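Local structure of Alr1585 protein (Nostoc sp., 5C2I) at residues V263-E268 against Q445-M450; A284-L287 against R291-D294. The protein probably uses its bound haem to reduce hydrogen peroxide and oxidise dyes and related substrates, as a dye-decolorizing (DyP-type) peroxidase. The protein carries 1 engineered substitution. All coordinates share one frame; numbering follows the deposited sequence.

Contact 1 (V263-E268 against Q445-M450); sequences VKAFRE and QLWINM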
ATOM      1  N   VAL A 263      -3.641 -15.043 -22.444  1.00 20.48           N
ATOM      2  CA  VAL A 263      -2.361 -14.607 -21.897  1.00 20.93           C
ATOM      3  C   VAL A 263      -1.426 -15.784 -21.704  1.00 21.85           C
ATOM      4  O   VAL A 263      -0.240 -15.713 -22.036  1.00 22.64           O
ATOM      5  CB  VAL A 263      -2.572 -13.873 -20.556  1.00 20.51           C
ATOM      6  CG1 VAL A 263      -1.240 -13.463 -19.942  1.00 21.36           C
ATOM      7  CG2 VAL A 263      -3.445 -12.645 -20.755  1.00 20.88           C
ATOM      8  N   LYS A 264      -1.955 -16.881 -21.188  1.00 22.95           N
ATOM      9  CA  LYS A 264      -1.131 -18.066 -20.929  1.00 24.11           C
ATOM     10  C   LYS A 264      -0.470 -18.565 -22.224  1.00 23.44           C
ATOM     11  O   LYS A 264       0.755 -18.811 -22.265  1.00 23.87           O
ATOM     12  CB  LYS A 264      -1.976 -19.179 -20.306  1.00 26.22           C
ATOM     13  CG  LYS A 264      -1.190 -20.424 -19.910  1.00 30.38           C
ATOM     14  CD  LYS A 264      -2.145 -21.481 -19.359  1.00 32.46           C
ATOM     15  CE  LYS A 264      -1.522 -22.855 -19.358  1.00 35.99           C
ATOM     16  NZ  LYS A 264      -0.456 -22.882 -18.334  1.00 38.50           N
ATOM     17  N   ALA A 265      -1.267 -18.701 -23.270  1.00 22.65           N
ATOM     18  CA  ALA A 265      -0.771 -19.221 -24.543  1.00 23.06           C
ATOM     19  C   ALA A 265       0.143 -18.223 -25.252  1.00 22.04           C
ATOM     20  O   ALA A 265       1.160 -18.617 -25.841  1.00 21.98           O
ATOM     21  CB  ALA A 265      -1.934 -19.614 -25.444  1.00 22.88           C
ATOM     22  N   PHE A 266      -0.187 -16.944 -25.158  1.00 21.67           N
ATOM     23  CA  PHE A 266       0.656 -15.882 -25.714  1.00 21.19           C
ATOM     24  C   PHE A 266       2.057 -15.948 -25.104  1.00 22.25           C
ATOM     25  O   PHE A 266       3.058 -15.944 -25.838  1.00 22.39           O
ATOM     26  CB  PHE A 266       0.015 -14.513 -25.531  1.00 21.11           C
ATOM     27  CG  PHE A 266       0.847 -13.355 -26.054  1.00 20.33           C
ATOM     28  CD1 PHE A 266       1.872 -12.829 -25.307  1.00 21.00           C
ATOM     29  CD2 PHE A 266       0.597 -12.823 -27.315  1.00 20.17           C
ATOM     30  CE1 PHE A 266       2.627 -11.767 -25.791  1.00 20.65           C
ATOM     31  CE2 PHE A 266       1.368 -11.804 -27.816  1.00 20.18           C
ATOM     32  CZ  PHE A 266       2.375 -11.254 -27.057  1.00 19.65           C
ATOM     33  N   ARG A 267       2.133 -15.994 -23.777  1.00 23.91           N
ATOM     34  CA  ARG A 267       3.422 -16.038 -23.090  1.00 26.69           C
ATOM     35  C   ARG A 267       4.233 -17.285 -23.519  1.00 26.01           C
ATOM     36  O   ARG A 267       5.468 -17.197 -23.707  1.00 26.24           O
ATOM     37  CB  ARG A 267       3.253 -16.045 -21.570  1.00 29.64           C
ATOM     38  CG  ARG A 267       2.668 -14.769 -21.001  1.00 33.28           C
ATOM     39  CD  ARG A 267       3.709 -13.729 -20.623  1.00 36.85           C
ATOM     40  NE  ARG A 267       3.044 -12.427 -20.359  1.00 40.26           N
ATOM     41  CZ  ARG A 267       2.368 -12.116 -19.245  1.00 45.16           C
ATOM     42  NH1 ARG A 267       2.224 -12.996 -18.242  1.00 45.20           N
ATOM     43  NH2 ARG A 267       1.796 -10.898 -19.131  1.00 48.60           N
ATOM     44  N   GLU A 268       3.570 -18.441 -23.633  1.00 26.39           N
ATOM     45  CA  GLU A 268       4.244 -19.679 -24.073  1.00 26.85           C
ATOM     46  C   GLU A 268       4.811 -19.527 -25.493  1.00 25.21           C
ATOM     47  O   GLU A 268       5.946 -19.941 -25.771  1.00 24.48           O
ATOM     48  CB  GLU A 268       3.307 -20.899 -24.046  1.00 30.75           C
ATOM     49  CG  GLU A 268       2.911 -21.324 -22.650  1.00 35.54           C
ATOM     50  CD  GLU A 268       1.807 -22.399 -22.605  1.00 41.22           C
ATOM     51  OE1 GLU A 268       1.281 -22.799 -23.688  1.00 44.72           O
ATOM     52  OE2 GLU A 268       1.448 -22.829 -21.478  1.00 42.71           O
ATOM     53  N   GLN A 445       1.144 -17.507 -33.366  1.00 22.03           N
ATOM     54  CA  GLN A 445      -0.268 -17.754 -33.384  1.00 21.79           C
ATOM     55  C   GLN A 445      -1.063 -16.554 -32.899  1.00 21.08           C
ATOM     56  O   GLN A 445      -0.572 -15.725 -32.127  1.00 19.98           O
ATOM     57  CB  GLN A 445      -0.551 -18.967 -32.557  1.00 22.29           C
ATOM     58  CG  GLN A 445      -1.984 -19.437 -32.564  1.00 22.42           C
ATOM     59  CD  GLN A 445      -2.459 -19.802 -33.957  1.00 22.77           C
ATOM     60  OE1 GLN A 445      -2.913 -18.931 -34.699  1.00 22.53           O
ATOM     61  NE2 GLN A 445      -2.291 -21.057 -34.342  1.00 22.43           N
ATOM     62  N   LEU A 446      -2.301 -16.471 -33.381  1.00 20.98           N
ATOM     63  CA  LEU A 446      -3.233 -15.401 -32.974  1.00 20.77           C
ATOM     64  C   LEU A 446      -3.853 -15.792 -31.654  1.00 20.13           C
ATOM     65  O   LEU A 446      -4.517 -16.821 -31.553  1.00 20.62           O
ATOM     66  CB  LEU A 446      -4.316 -15.201 -34.034  1.00 21.64           C
ATOM     67  CG  LEU A 446      -5.431 -14.208 -33.744  1.00 22.05           C
ATOM     68  CD1 LEU A 446      -4.870 -12.830 -33.539  1.00 21.40           C
ATOM     69  CD2 LEU A 446      -6.457 -14.234 -34.876  1.00 22.93           C
ATOM     70  N   TRP A 447      -3.600 -14.986 -30.620  1.00 18.65           N
ATOM     71  CA  TRP A 447      -4.064 -15.253 -29.281  1.00 19.33           C
ATOM     72  C   TRP A 447      -5.137 -14.247 -28.810  1.00 20.92           C
ATOM     73  O   TRP A 447      -5.387 -14.118 -27.604  1.00 22.09           O
ATOM     74  CB  TRP A 447      -2.884 -15.275 -28.344  1.00 19.92           C
ATOM     75  CG  TRP A 447      -1.966 -16.393 -28.631  1.00 20.05           C
ATOM     76  CD1 TRP A 447      -0.651 -16.262 -29.032  1.00 20.55           C
ATOM     77  CD2 TRP A 447      -2.251 -17.807 -28.652  1.00 21.33           C
ATOM     78  NE1 TRP A 447      -0.114 -17.495 -29.236  1.00 20.86           N
ATOM     79  CE2 TRP A 447      -1.064 -18.458 -29.013  1.00 21.64           C
ATOM     80  CE3 TRP A 447      -3.395 -18.590 -28.386  1.00 21.37           C
ATOM     81  CZ2 TRP A 447      -0.985 -19.853 -29.146  1.00 22.71           C
ATOM     82  CZ3 TRP A 447      -3.316 -19.967 -28.518  1.00 23.09           C
ATOM     83  CH2 TRP A 447      -2.120 -20.590 -28.874  1.00 23.37           C
ATOM     84  N   ILE A 448      -5.751 -13.558 -29.769  1.00 21.38           N
ATOM     85  CA  ILE A 448      -6.856 -12.616 -29.545  1.00 22.77           C
ATOM     86  C   ILE A 448      -8.087 -13.105 -30.302  1.00 25.04           C
ATOM     87  O   ILE A 448      -7.968 -13.497 -31.479  1.00 25.01           O
ATOM     88  CB  ILE A 448      -6.421 -11.209 -29.982  1.00 24.12           C
ATOM     89  CG1 ILE A 448      -5.311 -10.739 -29.039  1.00 23.68           C
ATOM     90  CG2 ILE A 448      -7.595 -10.251 -29.998  1.00 25.55           C
ATOM     91  CD1 ILE A 448      -4.556  -9.481 -29.479  1.00 25.80           C
ATOM     92  N   ASN A 449      -9.226 -13.207 -29.623  1.00 22.59           N
ATOM     93  CA  ASN A 449     -10.470 -13.681 -30.233  1.00 24.60           C
ATOM     94  C   ASN A 449     -11.524 -12.590 -30.155  1.00 22.40           C
ATOM     95  O   ASN A 449     -11.781 -12.051 -29.064  1.00 20.61           O
ATOM     96  CB  ASN A 449     -11.035 -14.894 -29.491  1.00 27.12           C
ATOM     97  CG  ASN A 449      -9.997 -15.955 -29.227  1.00 34.98           C
ATOM     98  OD1 ASN A 449      -9.309 -16.403 -30.146  1.00 32.97           O
ATOM     99  ND2 ASN A 449      -9.865 -16.366 -27.948  1.00 39.67           N
ATOM    100  N   MET A 450     -12.120 -12.272 -31.286  1.00 20.41           N
ATOM    101  CA  MET A 450     -13.225 -11.314 -31.352  1.00 19.75           C
ATOM    102  C   MET A 450     -14.480 -11.953 -30.773  1.00 20.48           C
ATOM    103  O   MET A 450     -14.983 -12.958 -31.308  1.00 19.53           O
ATOM    104  CB  MET A 450     -13.424 -10.926 -32.811  1.00 20.63           C
ATOM    105  CG  MET A 450     -14.723 -10.242 -33.159  1.00 21.23           C
ATOM    106  SD  MET A 450     -15.065  -8.734 -32.248  1.00 19.48           S
ATOM    107  CE  MET A 450     -16.562  -8.249 -33.127  1.00 20.31           C
TER

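Contact 2 (A284-L287 against R291-D294); sequences AGAL and RFAD. With HEM (protoporphyrin IX containing Fe), chain E.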
ATOM      1  N   ALA A 284      11.925 -10.898 -27.795  1.00 19.31           N
ATOM      2  CA  ALA A 284      10.872 -11.587 -28.575  1.00 18.60           C
ATOM      3  C   ALA A 284       9.528 -10.835 -28.473  1.00 18.04           C
ATOM      4  O   ALA A 284       8.828 -10.636 -29.468  1.00 17.69           O
ATOM      5  CB  ALA A 284      10.729 -13.033 -28.124  1.00 18.92           C
ATOM      6  N   GLY A 285       9.139 -10.481 -27.251  1.00 18.04           N
ATOM      7  CA  GLY A 285       7.956  -9.646 -27.027  1.00 17.29           C
ATOM      8  C   GLY A 285       7.975  -8.348 -27.821  1.00 16.63           C
ATOM      9  O   GLY A 285       6.987  -8.012 -28.483  1.00 16.51           O
ATOM     10  N   ALA A 286       9.117  -7.650 -27.806  1.00 17.57           N
ATOM     11  CA  ALA A 286       9.263  -6.421 -28.533  1.00 16.93           C
ATOM     12  C   ALA A 286       9.177  -6.598 -30.057  1.00 17.13           C
ATOM     13  O   ALA A 286       8.673  -5.709 -30.763  1.00 17.17           O
ATOM     14  CB  ALA A 286      10.570  -5.747 -28.172  1.00 17.86           C
ATOM     15  N   LEU A 287       9.600  -7.737 -30.557  1.00 17.14           N
ATOM     16  CA  LEU A 287       9.455  -8.031 -31.991  1.00 17.80           C
ATOM     17  C   LEU A 287       8.009  -8.310 -32.409  1.00 17.28           C
ATOM     18  O   LEU A 287       7.615  -8.100 -33.565  1.00 17.78           O
ATOM     19  CB  LEU A 287      10.340  -9.229 -32.379  1.00 18.12           C
ATOM     20  CG  LEU A 287      11.839  -9.042 -32.197  1.00 18.98           C
ATOM     21  CD1 LEU A 287      12.620 -10.297 -32.542  1.00 19.79           C
ATOM     22  CD2 LEU A 287      12.366  -7.859 -33.016  1.00 18.87           C
ATOM     23  N   ARG A 291       7.266  -2.743 -29.429  1.00 16.01           N
ATOM     24  CA  ARG A 291       7.820  -2.135 -28.222  1.00 15.73           C
ATOM     25  C   ARG A 291       8.052  -3.224 -27.179  1.00 15.89           C
ATOM     26  O   ARG A 291       7.348  -4.221 -27.126  1.00 15.24           O
ATOM     27  CB  ARG A 291       6.862  -1.093 -27.598  1.00 15.73           C
ATOM     28  CG  ARG A 291       6.608   0.151 -28.414  1.00 15.64           C
ATOM     29  CD  ARG A 291       5.503   0.941 -27.735  1.00 15.61           C
ATOM     30  NE  ARG A 291       5.123   2.106 -28.489  1.00 15.47           N
ATOM     31  CZ  ARG A 291       5.621   3.334 -28.338  1.00 15.40           C
ATOM     32  NH1 ARG A 291       6.611   3.605 -27.478  1.00 16.05           N
ATOM     33  NH2 ARG A 291       5.146   4.304 -29.093  1.00 15.80           N
ATOM     34  N   PHE A 292       9.048  -2.999 -26.334  1.00 16.35           N
ATOM     35  CA  PHE A 292       9.187  -3.770 -25.102  1.00 16.60           C
ATOM     36  C   PHE A 292       8.007  -3.527 -24.205  1.00 16.21           C
ATOM     37  O   PHE A 292       7.238  -2.587 -24.422  1.00 15.48           O
ATOM     38  CB  PHE A 292      10.480  -3.395 -24.394  1.00 17.19           C
ATOM     39  CG  PHE A 292      11.698  -3.938 -25.081  1.00 18.26           C
ATOM     40  CD1 PHE A 292      12.314  -3.230 -26.111  1.00 18.43           C
ATOM     41  CD2 PHE A 292      12.219  -5.175 -24.733  1.00 18.62           C
ATOM     42  CE1 PHE A 292      13.428  -3.741 -26.777  1.00 18.90           C
ATOM     43  CE2 PHE A 292      13.324  -5.681 -25.392  1.00 18.98           C
ATOM     44  CZ  PHE A 292      13.927  -4.960 -26.413  1.00 18.85           C
ATOM     45  N   ALA A 293       7.864  -4.390 -23.202  1.00 17.40           N
ATOM     46  CA  ALA A 293       6.790  -4.286 -22.223  1.00 17.71           C
ATOM     47  C   ALA A 293       6.696  -2.876 -21.638  1.00 17.61           C
ATOM     48  O   ALA A 293       5.600  -2.367 -21.460  1.00 17.87           O
ATOM     49  CB  ALA A 293       6.943  -5.337 -21.130  1.00 17.87           C
ATOM     50  N   ASP A 294       7.846  -2.244 -21.371  1.00 18.00           N
ATOM     51  CA  ASP A 294       7.839  -0.911 -20.746  1.00 17.68           C
ATOM     52  C   ASP A 294       7.504   0.219 -21.706  1.00 17.62           C
ATOM     53  O   ASP A 294       7.360   1.360 -21.280  1.00 16.63           O
ATOM     54  CB  ASP A 294       9.168  -0.605 -20.001  1.00 18.83           C
ATOM     55  CG  ASP A 294      10.373  -0.550 -20.941  1.00 18.59           C
ATOM     56  OD1 ASP A 294      10.317   0.204 -21.904  1.00 19.40           O
ATOM     57  OD2 ASP A 294      11.391  -1.179 -20.671  1.00 20.78           O
TER
HETATM   58  CHA HEM E 501      -0.544   0.276 -30.388  1.00 13.30           C
HETATM   59  CHB HEM E 501      -1.714  -3.730 -27.972  1.00 13.49           C
HETATM   60  CHC HEM E 501      -5.629  -4.249 -30.769  1.00 13.80           C
HETATM   61  CHD HEM E 501      -4.284  -0.389 -33.313  1.00 14.48           C
HETATM   62  C1A HEM E 501      -0.508  -0.784 -29.496  1.00 13.20           C
HETATM   63  C2A HEM E 501       0.521  -1.014 -28.536  1.00 14.07           C
HETATM   64  C3A HEM E 501       0.189  -2.136 -27.863  1.00 13.10           C
HETATM   65  C4A HEM E 501      -1.047  -2.581 -28.383  1.00 13.58           C
HETATM   66  CMA HEM E 501       0.930  -2.785 -26.725  1.00 13.61           C
HETATM   67  CAA HEM E 501       1.776  -0.165 -28.289  1.00 12.77           C
HETATM   68  CBA HEM E 501       1.664   1.003 -27.306  1.00 14.05           C
HETATM   69  CGA HEM E 501       0.640   1.977 -27.821  1.00 14.47           C
HETATM   70  O1A HEM E 501       0.929   2.863 -28.677  1.00 15.91           O
HETATM   71  O2A HEM E 501      -0.511   1.892 -27.390  1.00 14.08           O
HETATM   72  C1B HEM E 501      -2.917  -4.178 -28.516  1.00 15.15           C
HETATM   73  C2B HEM E 501      -3.642  -5.323 -28.034  1.00 14.99           C
HETATM   74  C3B HEM E 501      -4.737  -5.446 -28.770  1.00 14.60           C
HETATM   75  C4B HEM E 501      -4.653  -4.384 -29.775  1.00 14.65           C
HETATM   76  CMB HEM E 501      -3.226  -6.171 -26.884  1.00 15.31           C
HETATM   77  CAB HEM E 501      -5.879  -6.390 -28.687  1.00 14.62           C
HETATM   78  CBB HEM E 501      -6.241  -7.034 -27.563  1.00 15.38           C
HETATM   79  C1C HEM E 501      -5.588  -3.258 -31.764  1.00 14.78           C
HETATM   80  C2C HEM E 501      -6.429  -3.165 -32.853  1.00 14.43           C
HETATM   81  C3C HEM E 501      -6.026  -2.078 -33.586  1.00 15.31           C
HETATM   82  C4C HEM E 501      -4.945  -1.506 -32.905  1.00 14.56           C
HETATM   83  CMC HEM E 501      -7.615  -4.027 -33.178  1.00 14.55           C
HETATM   84  CAC HEM E 501      -6.540  -1.563 -34.854  1.00 14.88           C
HETATM   85  CBC HEM E 501      -7.110  -2.224 -35.832  1.00 16.19           C
HETATM   86  C1D HEM E 501      -3.209   0.141 -32.602  1.00 14.38           C
HETATM   87  C2D HEM E 501      -2.575   1.388 -33.018  1.00 14.19           C
HETATM   88  C3D HEM E 501      -1.511   1.555 -32.244  1.00 13.83           C
HETATM   89  C4D HEM E 501      -1.544   0.406 -31.313  1.00 13.39           C
HETATM   90  CMD HEM E 501      -3.000   2.327 -34.135  1.00 15.72           C
HETATM   91  CAD HEM E 501      -0.569   2.723 -32.273  1.00 14.08           C
HETATM   92  CBD HEM E 501       0.569   2.564 -33.288  1.00 14.24           C
HETATM   93  CGD HEM E 501       1.425   3.788 -33.274  1.00 13.43           C
HETATM   94  O1D HEM E 501       2.625   3.613 -33.077  1.00 13.40           O
HETATM   95  O2D HEM E 501       0.958   4.963 -33.464  1.00 15.31           O
HETATM   96  NA  HEM E 501      -1.424  -1.793 -29.445  1.00 13.41           N
HETATM   97  NB  HEM E 501      -3.514  -3.723 -29.572  1.00 13.87           N
HETATM   98  NC  HEM E 501      -4.617  -2.303 -31.845  1.00 14.08           N
HETATM   99  ND  HEM E 501      -2.521  -0.460 -31.629  1.00 13.68           N
HETATM  100 FE   HEM E 501      -2.987  -2.058 -30.655  1.00 15.06          FE
HETATM  101  O   HOH W   1      -4.477  -0.914 -29.264  1.00 20.81           O

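Contact 1 (V263-E268 against Q445-M450)
F266, in the opening turns of helix 263-277, lies CA to CA 5.9 Å from W447, the residue just before strand 448-458; the strand's entry thus passes the side of the helix, and the two segments bury 182 Å² between them. The indole of W447 does most of the work. Its CG stands beside the backbone N (chi1 -65°), which lays one ring face against the helix surface at A265 and F266. The methyl group of A265 sits above the six-membered ring, CB 3.4 Å from the W447 ring centroid and 11° off the normal, a close CH-pi contact. Over the five-membered ring the helix backbone takes over, with F266 CA 3.6 Å from W447 CD1. F266 adds CB and ring atom CD2, each 4.0 Å from W447 CD1; its ring crosses the indole obliquely, stacks on F199 and makes an edge-to-face contact with F444. The opposite face of the indole carries Q445 CG, 3.6 Å above the W447 ring plane and toward its rim, so the tryptophan is layered between the helix and Q445, two residues back in the loop. The Q445 amide is tied back in turn, L446 N donating to Q445 OE1 at 2.9 Å onto an in-plane lone pair, and S425 OG bonds to the same oxygen. W447 NE1 and Q445 N both bond to OD2 of D269, one turn after A265, and this pins the indole's rotation to the helix. Strand 448-458 then pairs antiparallel with strand 250-261, which leads into the same helix, and I448 touches the haem. Here the loop entering strand 448-458 packs on the first turns of helix 263-277, in the C-terminal domain of a DyP-type peroxidase, at the margin of its haem pocket.

Contact 2 (A284-L287 against R291-D294)
A286 and F292 meet where the chain turns back past the C-terminal end of helix 281-289, in the haem-binding C-terminal domain of the DyP fold. The A286 and F292 CA atoms are 4.3 Å apart, and the contact is buried. The aromatic contribution is a CH-pi contact centred on the ring: A286 CB lies 3.5 Å from the centroid of the F292 ring and 5° off its normal, so the methyl group is almost exactly over the middle of the face and all six ring carbons are at similar range. The ring gets there by turning back, since the CB of F292 points away from the helix while its CG lies beside the backbone N (chi1 -73°). N282 and L283 of the same helix also touch this side chain, as does P304 from the following loop. Polar contact across the turn is weaker in kind. A286 CA offers its hydrogen to R291 O, 3.2 Å away and with 157° at the hydrogen; the buried carbonyl has no conventional hydrogen-bond partner, so this CA-H...O contact is probably a partial substitute. The third kind involves the haem. From the turn, the R291 side chain runs out extended from CG to NE. NH1 bonds to the carbonyls of G295 and T311, which fixes the guanidinium group, and NH2 adds a weak bond to N312. Against a haem propionate arm, R291 packs by CD and NE: R291 CD is 3.9 Å from haem CAA, and R291 NE is 3.8 Å from haem CBA.

From the N terminus the chain first lays down the antiparallel sheet of strands 42-50 to 195-196, then reaches strand 250-261 and helix 263-277, where the first half of contact 1 lies. Helix 281-289 follows directly, and contact 2 closes over just three residues, the last two of the helix and one beyond. Contact 1 is completed 176 residues on, as the chain enters strand 448-458; contact 2 falls wholly within that excursion, and the two do not cross. Their centres are 15 Å apart and their nearest atoms about 6 Å. Contact 1 joins a helix to the loop that enters a sheet strand, contact 2 helix to loop, and each includes a haem-pocket residue, I448 and R291.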